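PDB 6YGA: N-alpha-acetyltransferase 35, NatC auxiliary subunit from Saccharomyces cerevisiae, which serves as the auxiliary subunit of the heterotrimeric NatC N-terminal acetyltransferase, which acetylates the N-terminal methionine of the L-A virus Gag protein. Local coordinates for residues I40-D43 / P44-L48; S274-I277 / Q278-S282; F606-T609 / L610-V614; I624-E627 / R628-F632. All blocks are in the same frame, centred on the assembly; numbering follows the deposited sequence.

Contact 1 (I40-D43 / P44-L48); sequences IVKD and PRFDL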
loop_
_atom_site.group_PDB
_atom_site.type_symbol
_atom_site.label_atom_id
_atom_site.label_comp_id
_atom_site.label_asym_id
_atom_site.label_seq_id
_atom_site.Cartn_x
_atom_site.Cartn_y
_atom_site.Cartn_z
ATOM N N ILE B 40 23.468 28.541 5.765
ATOM C CA ILE B 40 22.470 28.223 6.779
ATOM C C ILE B 40 23.206 28.001 8.090
ATOM O O ILE B 40 24.193 27.258 8.130
ATOM C CB ILE B 40 21.650 26.969 6.420
ATOM C CG1 ILE B 40 20.969 27.113 5.064
ATOM C CG2 ILE B 40 20.608 26.679 7.492
ATOM C CD1 ILE B 40 20.305 25.836 4.625
ATOM N N VAL B 41 22.733 28.641 9.153
ATOM C CA VAL B 41 23.254 28.419 10.498
ATOM C C VAL B 41 22.398 27.345 11.157
ATOM O O VAL B 41 21.188 27.525 11.334
ATOM C CB VAL B 41 23.249 29.717 11.320
ATOM C CG1 VAL B 41 23.877 29.495 12.694
ATOM C CG2 VAL B 41 23.964 30.830 10.568
ATOM N N LYS B 42 23.024 26.227 11.517
ATOM C CA LYS B 42 22.305 25.093 12.077
ATOM C C LYS B 42 23.275 24.267 12.906
ATOM O O LYS B 42 24.494 24.437 12.823
ATOM C CB LYS B 42 21.674 24.229 10.978
ATOM C CG LYS B 42 22.683 23.386 10.212
ATOM C CD LYS B 42 22.016 22.567 9.121
ATOM C CE LYS B 42 23.004 21.625 8.450
ATOM N NZ LYS B 42 23.513 20.602 9.405
ATOM N N ASP B 43 22.718 23.372 13.708
ATOM C CA ASP B 43 23.547 22.441 14.455
ATOM C C ASP B 43 24.278 21.519 13.483
ATOM O O ASP B 43 23.664 21.024 12.527
ATOM C CB ASP B 43 22.681 21.636 15.423
ATOM C CG ASP B 43 23.498 20.859 16.432
ATOM O OD1 ASP B 43 24.275 19.973 16.021
ATOM O OD2 ASP B 43 23.365 21.143 17.641
ATOM N N PRO B 44 25.580 21.279 13.667
ATOM C CA PRO B 44 26.290 20.406 12.717
ATOM C C PRO B 44 25.731 18.995 12.666
ATOM O O PRO B 44 25.762 18.365 11.602
ATOM C CB PRO B 44 27.737 20.421 13.230
ATOM C CG PRO B 44 27.844 21.653 14.067
ATOM C CD PRO B 44 26.487 21.854 14.677
ATOM N N ARG B 45 25.216 18.479 13.788
ATOM C CA ARG B 45 24.645 17.135 13.800
ATOM C C ARG B 45 23.306 17.084 13.073
ATOM O O ARG B 45 22.941 16.039 12.521
ATOM C CB ARG B 45 24.496 16.647 15.246
ATOM C CG ARG B 45 23.116 16.117 15.618
ATOM C CD ARG B 45 22.958 15.960 17.128
ATOM N NE ARG B 45 22.936 17.251 17.814
ATOM C CZ ARG B 45 23.964 17.766 18.481
ATOM N NH1 ARG B 45 25.107 17.100 18.562
ATOM N NH2 ARG B 45 23.849 18.949 19.068
ATOM N N PHE B 46 22.579 18.198 13.038
ATOM C CA PHE B 46 21.232 18.205 12.480
ATOM C C PHE B 46 21.255 18.033 10.963
ATOM O O PHE B 46 22.065 18.647 10.261
ATOM C CB PHE B 46 20.520 19.505 12.855
ATOM C CG PHE B 46 19.150 19.636 12.263
ATOM C CD1 PHE B 46 18.076 18.957 12.811
ATOM C CD2 PHE B 46 18.934 20.442 11.158
ATOM C CE1 PHE B 46 16.810 19.076 12.265
ATOM C CE2 PHE B 46 17.673 20.566 10.608
ATOM C CZ PHE B 46 16.609 19.880 11.162
ATOM N N ASP B 47 20.355 17.188 10.460
ATOM C CA ASP B 47 20.199 16.941 9.031
ATOM C C ASP B 47 19.034 17.773 8.512
ATOM O O ASP B 47 17.950 17.769 9.104
ATOM C CB ASP B 47 19.957 15.453 8.755
ATOM C CG ASP B 47 20.065 15.091 7.269
ATOM O OD1 ASP B 47 19.842 15.960 6.399
ATOM O OD2 ASP B 47 20.372 13.916 6.969
ATOM N N LEU B 48 19.258 18.478 7.400
ATOM C CA LEU B 48 18.230 19.343 6.834
ATOM C C LEU B 48 17.086 18.575 6.185
ATOM O O LEU B 48 16.073 19.193 5.841
ATOM C CB LEU B 48 18.853 20.296 5.817
ATOM C CG LEU B 48 19.478 21.546 6.427
ATOM C CD1 LEU B 48 20.323 22.258 5.392
ATOM C CD2 LEU B 48 18.382 22.458 6.954
#
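D43 and F46 close a tight turn where a weak strand, about 40-42, gives way to loop. F46 N donates to D43 O (3.1 Å), and P44 and R45 between them hold helix-like backbone angles, so the chain reverses over D43-P44-R45-F46 before running on to L48. The D43 carboxylate braces the same turn from its side: CG stands anti to the backbone N (chi1 -168°), which carries OD1 forward past P44 N to accept from R45 N at 2.8 Å through its anti lone pair. OD2 is left for the R45 guanidinium, with a salt bridge to NH2 of 2.7 Å. The carboxylate and guanidinium planes are turned 53° apart, and OD1 lies over one face of the guanidinium, near its rim. K42 folds back across the mouth of the turn. Its extended chain kinks only at the last torsion (chi4 64°), bringing NZ to F46 O at 2.6 Å in the carbonyl plane; the same ammonium reaches D43 O at 3.2 Å, from the face opposite that used by F46 N. K42 CD meets L48 CG at 3.8 Å and also lies at the edge of the F46 ring. Farther back, I40 CD1 and L48 CD1 touch tip to tip at 3.7 Å. V29 of the N-alpha-acetyltransferase 38 chain packs on F46, while L48 touches Q42 of the N-alpha-acetyltransferase 30 chain. The arrangement is an Asx-Pro turn, its aspartate acceptor combined with a beta turn, at the end of a strand that pairs antiparallel across the interface with the N-alpha-acetyltransferase 38 chain.

Contact 2 (S274-I277 / Q278-S282); sequences STYI and QKHRS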
loop_
_atom_site.group_PDB
_atom_site.type_symbol
_atom_site.label_atom_id
_atom_site.label_comp_id
_atom_site.label_asym_id
_atom_site.label_seq_id
_atom_site.Cartn_x
_atom_site.Cartn_y
_atom_site.Cartn_z
ATOM N N SER B 274 -16.967 19.315 11.703
ATOM C CA SER B 274 -16.197 20.416 11.143
ATOM C C SER B 274 -14.713 20.103 11.267
ATOM O O SER B 274 -14.313 19.104 11.872
ATOM C CB SER B 274 -16.535 21.740 11.839
ATOM O OG SER B 274 -16.159 21.709 13.205
ATOM N N THR B 275 -13.900 20.976 10.672
ATOM C CA THR B 275 -12.455 20.945 10.830
ATOM C C THR B 275 -11.990 21.733 12.052
ATOM O O THR B 275 -10.808 22.084 12.141
ATOM C CB THR B 275 -11.773 21.479 9.567
ATOM O OG1 THR B 275 -12.315 22.763 9.236
ATOM C CG2 THR B 275 -11.992 20.530 8.398
ATOM N N TYR B 276 -12.902 22.012 12.990
ATOM C CA TYR B 276 -12.570 22.812 14.166
ATOM C C TYR B 276 -11.439 22.183 14.970
ATOM O O TYR B 276 -10.557 22.889 15.475
ATOM C CB TYR B 276 -13.820 22.982 15.035
ATOM C CG TYR B 276 -13.614 23.716 16.346
ATOM C CD1 TYR B 276 -13.259 23.031 17.502
ATOM C CD2 TYR B 276 -13.802 25.091 16.434
ATOM C CE1 TYR B 276 -13.078 23.695 18.704
ATOM C CE2 TYR B 276 -13.627 25.763 17.633
ATOM C CZ TYR B 276 -13.263 25.059 18.763
ATOM O OH TYR B 276 -13.086 25.723 19.957
ATOM N N ILE B 277 -11.445 20.855 15.099
ATOM C CA ILE B 277 -10.452 20.191 15.934
ATOM C C ILE B 277 -9.057 20.317 15.334
ATOM O O ILE B 277 -8.060 20.345 16.065
ATOM C CB ILE B 277 -10.841 18.719 16.156
ATOM C CG1 ILE B 277 -9.952 18.092 17.229
ATOM C CG2 ILE B 277 -10.748 17.931 14.853
ATOM C CD1 ILE B 277 -10.204 16.621 17.432
ATOM N N GLN B 278 -8.954 20.400 14.006
ATOM C CA GLN B 278 -7.648 20.603 13.393
ATOM C C GLN B 278 -7.087 21.977 13.723
ATOM O O GLN B 278 -5.866 22.161 13.739
ATOM C CB GLN B 278 -7.735 20.433 11.875
ATOM C CG GLN B 278 -8.313 19.105 11.419
ATOM C CD GLN B 278 -8.314 18.956 9.904
ATOM O OE1 GLN B 278 -7.322 19.252 9.236
ATOM N NE2 GLN B 278 -9.433 18.498 9.356
ATOM N N LYS B 279 -7.951 22.952 13.990
ATOM C CA LYS B 279 -7.479 24.320 14.151
ATOM C C LYS B 279 -7.085 24.630 15.589
ATOM O O LYS B 279 -6.153 25.412 15.812
ATOM C CB LYS B 279 -8.553 25.298 13.659
ATOM C CG LYS B 279 -8.241 26.766 13.885
ATOM C CD LYS B 279 -9.252 27.650 13.167
ATOM C CE LYS B 279 -8.907 29.123 13.320
ATOM N NZ LYS B 279 -9.619 29.981 12.331
ATOM N N HIS B 280 -7.753 24.023 16.566
ATOM C CA HIS B 280 -7.557 24.379 17.965
ATOM C C HIS B 280 -6.849 23.310 18.784
ATOM O O HIS B 280 -6.066 23.646 19.677
ATOM C CB HIS B 280 -8.908 24.712 18.601
ATOM C CG HIS B 280 -9.524 25.970 18.074
ATOM N ND1 HIS B 280 -10.423 25.984 17.029
ATOM C CD2 HIS B 280 -9.357 27.262 18.444
ATOM C CE1 HIS B 280 -10.790 27.229 16.784
ATOM N NE2 HIS B 280 -10.158 28.023 17.628
ATOM N N ARG B 281 -7.092 22.030 18.512
ATOM C CA ARG B 281 -6.318 20.981 19.159
ATOM C C ARG B 281 -4.911 20.946 18.571
ATOM O O ARG B 281 -4.684 21.351 17.427
ATOM C CB ARG B 281 -7.021 19.629 19.001
ATOM C CG ARG B 281 -6.204 18.413 19.429
ATOM C CD ARG B 281 -7.092 17.229 19.769
ATOM N NE ARG B 281 -7.453 17.218 21.183
ATOM C CZ ARG B 281 -6.816 16.509 22.110
ATOM N NH1 ARG B 281 -5.787 15.744 21.772
ATOM N NH2 ARG B 281 -7.211 16.559 23.375
ATOM N N SER B 282 -3.952 20.505 19.387
ATOM C CA SER B 282 -2.571 20.363 18.939
ATOM C C SER B 282 -2.506 19.523 17.672
ATOM O O SER B 282 -2.972 18.379 17.648
ATOM C CB SER B 282 -1.721 19.731 20.044
ATOM O OG SER B 282 -1.443 20.669 21.066
#
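Y276 and H280, one helical turn apart, lie face on face in an offset stack, ring centres 4.2 Å apart and planes inclined by 28°. The imidazole is displaced toward the rim of the phenol: H280 ND1 and CE1 both approach Y276 CE2 at 3.3 Å, whereas the phenolic OH sits above the middle of the imidazole. The opposite imidazole face carries the K279 CG methylene. H280 CG stands beside its own backbone N (chi1 -68°), which carries the ring back along the helix and turns ND1 edge-on to Y276 O, a weak hydrogen bond of 3.5 Å. That carbonyl also accepts from H280 N, which lies almost in line with the C=O bond, and from K279 N, above the carbonyl plane. I277 and R281 instead run side by side in the same direction, I277 CG1 against R281 CB at 3.8 Å. On a third side T275 CG2 meets Q278 NE2 at 3.4 Å. Before the first turn, S274 OG accepts from Y276 N at 3.3 Å, forming an ST turn. R281 O and S282 OG bond to R51 and M52 of the N-alpha-acetyltransferase 38 chain. Long side chains tie helix 276-280 and R281 just after it to their surroundings: R281 NH1 bonds to M182 O, K279 reaches I67 O, Q278 OE1 accepts from R288 N, and helix 118-129 offers E121 to I277 and R281 and R118 to Y276 as a cation-pi partner.

Contact 3 (F606-T609 / L610-V614); sequences FQQT and LKDFV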
loop_
_atom_site.group_PDB
_atom_site.type_symbol
_atom_site.label_atom_id
_atom_site.label_comp_id
_atom_site.label_asym_id
_atom_site.label_seq_id
_atom_site.Cartn_x
_atom_site.Cartn_y
_atom_site.Cartn_z
ATOM N N PHE B 606 18.270 -14.475 -23.368
ATOM C CA PHE B 606 17.002 -13.801 -23.632
ATOM C C PHE B 606 16.908 -13.358 -25.087
ATOM O O PHE B 606 15.862 -13.518 -25.727
ATOM C CB PHE B 606 16.837 -12.593 -22.708
ATOM C CG PHE B 606 16.298 -12.923 -21.336
ATOM C CD1 PHE B 606 17.155 -13.274 -20.302
ATOM C CD2 PHE B 606 14.936 -12.844 -21.073
ATOM C CE1 PHE B 606 16.661 -13.563 -19.036
ATOM C CE2 PHE B 606 14.436 -13.133 -19.808
ATOM C CZ PHE B 606 15.300 -13.492 -18.790
ATOM N N GLN B 607 17.992 -12.793 -25.624
ATOM C CA GLN B 607 17.968 -12.296 -26.995
ATOM C C GLN B 607 17.861 -13.438 -27.995
ATOM O O GLN B 607 17.073 -13.375 -28.946
ATOM C CB GLN B 607 19.217 -11.457 -27.271
ATOM C CG GLN B 607 19.483 -10.384 -26.231
ATOM C CD GLN B 607 18.302 -9.458 -26.035
ATOM O OE1 GLN B 607 17.717 -8.963 -27.001
ATOM N NE2 GLN B 607 17.940 -9.221 -24.779
ATOM N N GLN B 608 18.648 -14.499 -27.794
ATOM C CA GLN B 608 18.651 -15.605 -28.745
ATOM C C GLN B 608 17.311 -16.329 -28.756
ATOM O O GLN B 608 16.811 -16.705 -29.822
ATOM C CB GLN B 608 19.787 -16.574 -28.416
ATOM C CG GLN B 608 19.876 -17.761 -29.358
ATOM C CD GLN B 608 20.139 -17.349 -30.794
ATOM O OE1 GLN B 608 20.806 -16.347 -31.055
ATOM N NE2 GLN B 608 19.614 -18.123 -31.735
ATOM N N THR B 609 16.711 -16.524 -27.580
ATOM C CA THR B 609 15.419 -17.200 -27.507
ATOM C C THR B 609 14.360 -16.460 -28.314
ATOM O O THR B 609 13.565 -17.083 -29.027
ATOM C CB THR B 609 14.985 -17.337 -26.047
ATOM O OG1 THR B 609 15.945 -18.126 -25.334
ATOM C CG2 THR B 609 13.627 -18.001 -25.957
ATOM N N LEU B 610 14.347 -15.128 -28.228
ATOM C CA LEU B 610 13.381 -14.346 -28.991
ATOM C C LEU B 610 13.614 -14.484 -30.493
ATOM O O LEU B 610 12.657 -14.519 -31.275
ATOM C CB LEU B 610 13.443 -12.877 -28.565
ATOM C CG LEU B 610 12.513 -11.906 -29.298
ATOM C CD1 LEU B 610 11.070 -12.364 -29.182
ATOM C CD2 LEU B 610 12.672 -10.490 -28.765
ATOM N N LYS B 611 14.880 -14.574 -30.914
ATOM C CA LYS B 611 15.178 -14.697 -32.338
ATOM C C LYS B 611 14.617 -15.989 -32.921
ATOM O O LYS B 611 14.215 -16.020 -34.090
ATOM C CB LYS B 611 16.687 -14.622 -32.571
ATOM C CG LYS B 611 17.071 -14.402 -34.029
ATOM C CD LYS B 611 18.571 -14.218 -34.206
ATOM C CE LYS B 611 19.295 -15.552 -34.242
ATOM N NZ LYS B 611 18.963 -16.325 -35.472
ATOM N N ASP B 612 14.568 -17.059 -32.125
ATOM C CA ASP B 612 14.010 -18.317 -32.608
ATOM C C ASP B 612 12.493 -18.254 -32.722
ATOM O O ASP B 612 11.908 -18.953 -33.557
ATOM C CB ASP B 612 14.422 -19.464 -31.686
ATOM C CG ASP B 612 15.926 -19.573 -31.530
ATOM O OD1 ASP B 612 16.645 -19.314 -32.518
ATOM O OD2 ASP B 612 16.389 -19.916 -30.423
ATOM N N PHE B 613 11.843 -17.438 -31.889
ATOM C CA PHE B 613 10.395 -17.275 -31.972
ATOM C C PHE B 613 9.991 -16.355 -33.119
ATOM O O PHE B 613 8.977 -16.597 -33.783
ATOM C CB PHE B 613 9.848 -16.724 -30.654
ATOM C CG PHE B 613 9.614 -17.765 -29.601
ATOM C CD1 PHE B 613 8.471 -18.546 -29.625
ATOM C CD2 PHE B 613 10.520 -17.943 -28.568
ATOM C CE1 PHE B 613 8.245 -19.498 -28.652
ATOM C CE2 PHE B 613 10.300 -18.889 -27.589
ATOM C CZ PHE B 613 9.163 -19.669 -27.629
ATOM N N VAL B 614 10.767 -15.298 -33.363
ATOM C CA VAL B 614 10.389 -14.286 -34.344
ATOM C C VAL B 614 10.521 -14.846 -35.754
ATOM O O VAL B 614 11.492 -15.539 -36.084
ATOM C CB VAL B 614 11.247 -13.022 -34.160
ATOM C CG1 VAL B 614 11.071 -12.072 -35.333
ATOM C CG2 VAL B 614 10.886 -12.323 -32.861
#
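Q607 with K611 and Q608 with D612 are joined by regular main-chain bonds across the two segments of helix 603-613. K611 N donates to Q607 O and D612 N to Q608 O, each at 3.2 Å and each only slightly tilted from the carbonyl plane. The next bond is looser: T609 O is shared weakly by F613 N and D612 N, before the helix closes with V614 N on L610 O at 2.9 Å. On the outer face a side-chain pair repeats the four-residue spacing. Q608 starts away from the backbone N and bends at its second torsion (chi2 61°), which turns the amide along the helix; NE2 then reaches D612 OD1 at 3.3 Å in a weak, bent hydrogen bond, with the amide and carboxylate planes 60° apart. K611 CE passes beside the same amide, 3.6 Å from both Q608 OE1 and NE2, so the CE methylene, not the ammonium, comes closest to it. T609 and F613 point the same way on another side, T609 CG2 meeting the ring edge in plane at F613 CE2 (3.8 Å), while T609 OG1 bonds back to V605 O. T609 O also lies at that edge, 3.2 Å from F613 CD2. F613 stands edge-to-face with F557, F606 likewise with W470 and H585, and L610 packs on Y466 and K563. With Q608, K611 and D612 outward and F606, L610 and F613 inward, this is an amphipathic helix laid on helices 465-506 and 511-564, inside the TPR-like region of the subunit.

Contact 4 (I624-E627 / R628-F632); sequences IKLE and RATNF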
loop_
_atom_site.group_PDB
_atom_site.type_symbol
_atom_site.label_atom_id
_atom_site.label_comp_id
_atom_site.label_asym_id
_atom_site.label_seq_id
_atom_site.Cartn_x
_atom_site.Cartn_y
_atom_site.Cartn_z
ATOM N N ILE B 624 3.384 -19.336 -43.807
ATOM C CA ILE B 624 3.323 -20.697 -43.283
ATOM C C ILE B 624 3.792 -20.740 -41.834
ATOM O O ILE B 624 3.196 -21.427 -40.996
ATOM C CB ILE B 624 4.137 -21.647 -44.175
ATOM C CG1 ILE B 624 3.448 -21.809 -45.532
ATOM C CG2 ILE B 624 4.324 -22.993 -43.488
ATOM C CD1 ILE B 624 4.144 -22.769 -46.459
ATOM N N LYS B 625 4.862 -20.010 -41.511
ATOM C CA LYS B 625 5.341 -20.001 -40.133
ATOM C C LYS B 625 4.365 -19.278 -39.215
ATOM O O LYS B 625 4.197 -19.665 -38.053
ATOM C CB LYS B 625 6.729 -19.366 -40.057
ATOM C CG LYS B 625 7.843 -20.255 -40.587
ATOM C CD LYS B 625 9.202 -19.762 -40.120
ATOM C CE LYS B 625 10.298 -20.761 -40.455
ATOM N NZ LYS B 625 11.619 -20.340 -39.911
ATOM N N LEU B 626 3.705 -18.232 -39.719
ATOM C CA LEU B 626 2.705 -17.538 -38.913
ATOM C C LEU B 626 1.522 -18.447 -38.606
ATOM O O LEU B 626 0.975 -18.413 -37.498
ATOM C CB LEU B 626 2.240 -16.269 -39.629
ATOM C CG LEU B 626 1.084 -15.512 -38.969
ATOM C CD1 LEU B 626 1.462 -15.053 -37.569
ATOM C CD2 LEU B 626 0.649 -14.330 -39.823
ATOM N N GLU B 627 1.122 -19.276 -39.574
ATOM C CA GLU B 627 -0.001 -20.181 -39.356
ATOM C C GLU B 627 0.314 -21.195 -38.262
ATOM O O GLU B 627 -0.564 -21.553 -37.469
ATOM C CB GLU B 627 -0.371 -20.881 -40.666
ATOM C CG GLU B 627 -1.707 -21.615 -40.639
ATOM C CD GLU B 627 -1.613 -22.979 -39.985
ATOM O OE1 GLU B 627 -0.541 -23.613 -40.085
ATOM O OE2 GLU B 627 -2.606 -23.413 -39.364
ATOM N N ARG B 628 1.562 -21.663 -38.195
ATOM C CA ARG B 628 1.940 -22.578 -37.123
ATOM C C ARG B 628 1.854 -21.894 -35.763
ATOM O O ARG B 628 1.453 -22.515 -34.770
ATOM C CB ARG B 628 3.346 -23.127 -37.371
ATOM C CG ARG B 628 3.390 -24.224 -38.424
ATOM C CD ARG B 628 4.787 -24.436 -38.995
ATOM N NE ARG B 628 5.739 -24.947 -38.010
ATOM C CZ ARG B 628 5.926 -26.237 -37.746
ATOM N NH1 ARG B 628 5.219 -27.160 -38.384
ATOM N NH2 ARG B 628 6.819 -26.606 -36.837
ATOM N N ALA B 629 2.211 -20.609 -35.699
ATOM C CA ALA B 629 2.180 -19.894 -34.427
ATOM C C ALA B 629 0.750 -19.606 -33.983
ATOM O O ALA B 629 0.418 -19.761 -32.802
ATOM C CB ALA B 629 2.980 -18.598 -34.532
ATOM N N THR B 630 -0.110 -19.181 -34.911
ATOM C CA THR B 630 -1.493 -18.898 -34.541
ATOM C C THR B 630 -2.248 -20.178 -34.216
ATOM O O THR B 630 -3.077 -20.199 -33.299
ATOM C CB THR B 630 -2.191 -18.126 -35.658
ATOM O OG1 THR B 630 -2.284 -18.945 -36.831
ATOM C CG2 THR B 630 -1.408 -16.874 -35.983
ATOM N N ASN B 631 -1.976 -21.260 -34.951
ATOM C CA ASN B 631 -2.632 -22.527 -34.652
ATOM C C ASN B 631 -2.230 -23.048 -33.279
ATOM O O ASN B 631 -3.049 -23.663 -32.587
ATOM C CB ASN B 631 -2.315 -23.557 -35.736
ATOM C CG ASN B 631 -2.944 -24.909 -35.461
ATOM O OD1 ASN B 631 -4.165 -25.063 -35.514
ATOM N ND2 ASN B 631 -2.109 -25.899 -35.176
ATOM N N PHE B 632 -0.990 -22.794 -32.852
ATOM C CA PHE B 632 -0.591 -23.199 -31.508
ATOM C C PHE B 632 -1.363 -22.427 -30.447
ATOM O O PHE B 632 -1.806 -23.009 -29.449
ATOM C CB PHE B 632 0.914 -23.009 -31.313
ATOM C CG PHE B 632 1.363 -23.211 -29.895
ATOM C CD1 PHE B 632 1.680 -24.475 -29.430
ATOM C CD2 PHE B 632 1.453 -22.139 -29.022
ATOM C CE1 PHE B 632 2.083 -24.666 -28.125
ATOM C CE2 PHE B 632 1.852 -22.325 -27.715
ATOM C CZ PHE B 632 2.170 -23.592 -27.268
#
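E627 and N631 share a main-chain bond typical of the regular alpha-helix that 624-632 forms near the start of helix 619-653: N631 N donates to E627 O at 2.9 Å. T630 N reaches L626 O at the same length and nearly straight (N-H...O 166°); A629 N to K625 O and R628 N to I624 O are a little longer. A side-chain hydroxyl joins this network. T630 OG1, lodged between its own N and carbonyl carbon (chi1 65°), donates to E627 O at 3.2 Å from above the carbonyl plane, on the same face as N631 N, giving that oxygen two donors. The same torsion sends T630 CG2 back along the helix. Apolar contact follows: CG2 meets L626 CD1 at 3.8 Å, the two chains crossing at a slant, and CG2 also rests 3.2 Å from L626 O. L626, A629 and T630 make the inner stripe of this amphipathic helix, all three packing on I561 of helix 511-564; L626 and T630 also reach K697 and V693 of helix 668-701, so the long helix is bundled with two others. On the exposed side, polar side chains make van der Waals contact. E627 bends at chi2 and lies alongside N631, its carboxylate plane 27° from the amide, with OE2 against N631 CB at 3.6 Å. R628 CG and CD lie near I624 O, the nearer CG at 3.8 Å. K625 stretches away toward a salt bridge with E617.

Contacts 3 and 4 are close neighbours, centres 16 Å apart on successive helices 603-613 and 619-653, and both lean on helix 511-564, where F557 meets F613 of one and F632 of the other. Each has one inward stripe and an exposed polar face. Contacts 1 and 2 lie in another part of the subunit, centres 56 to 68 Å from those of that pair and 32 Å apart, where both meet the N-alpha-acetyltransferase 38 chain and contact 1 also the N-alpha-acetyltransferase 30 chain. Contact 1 is at the surface, the other three partly buried. Main-chain helical bonding runs through contacts 2, 3 and 4; contact 1 is a turn braced by charged side chains, and contact 2 adds a ring stack.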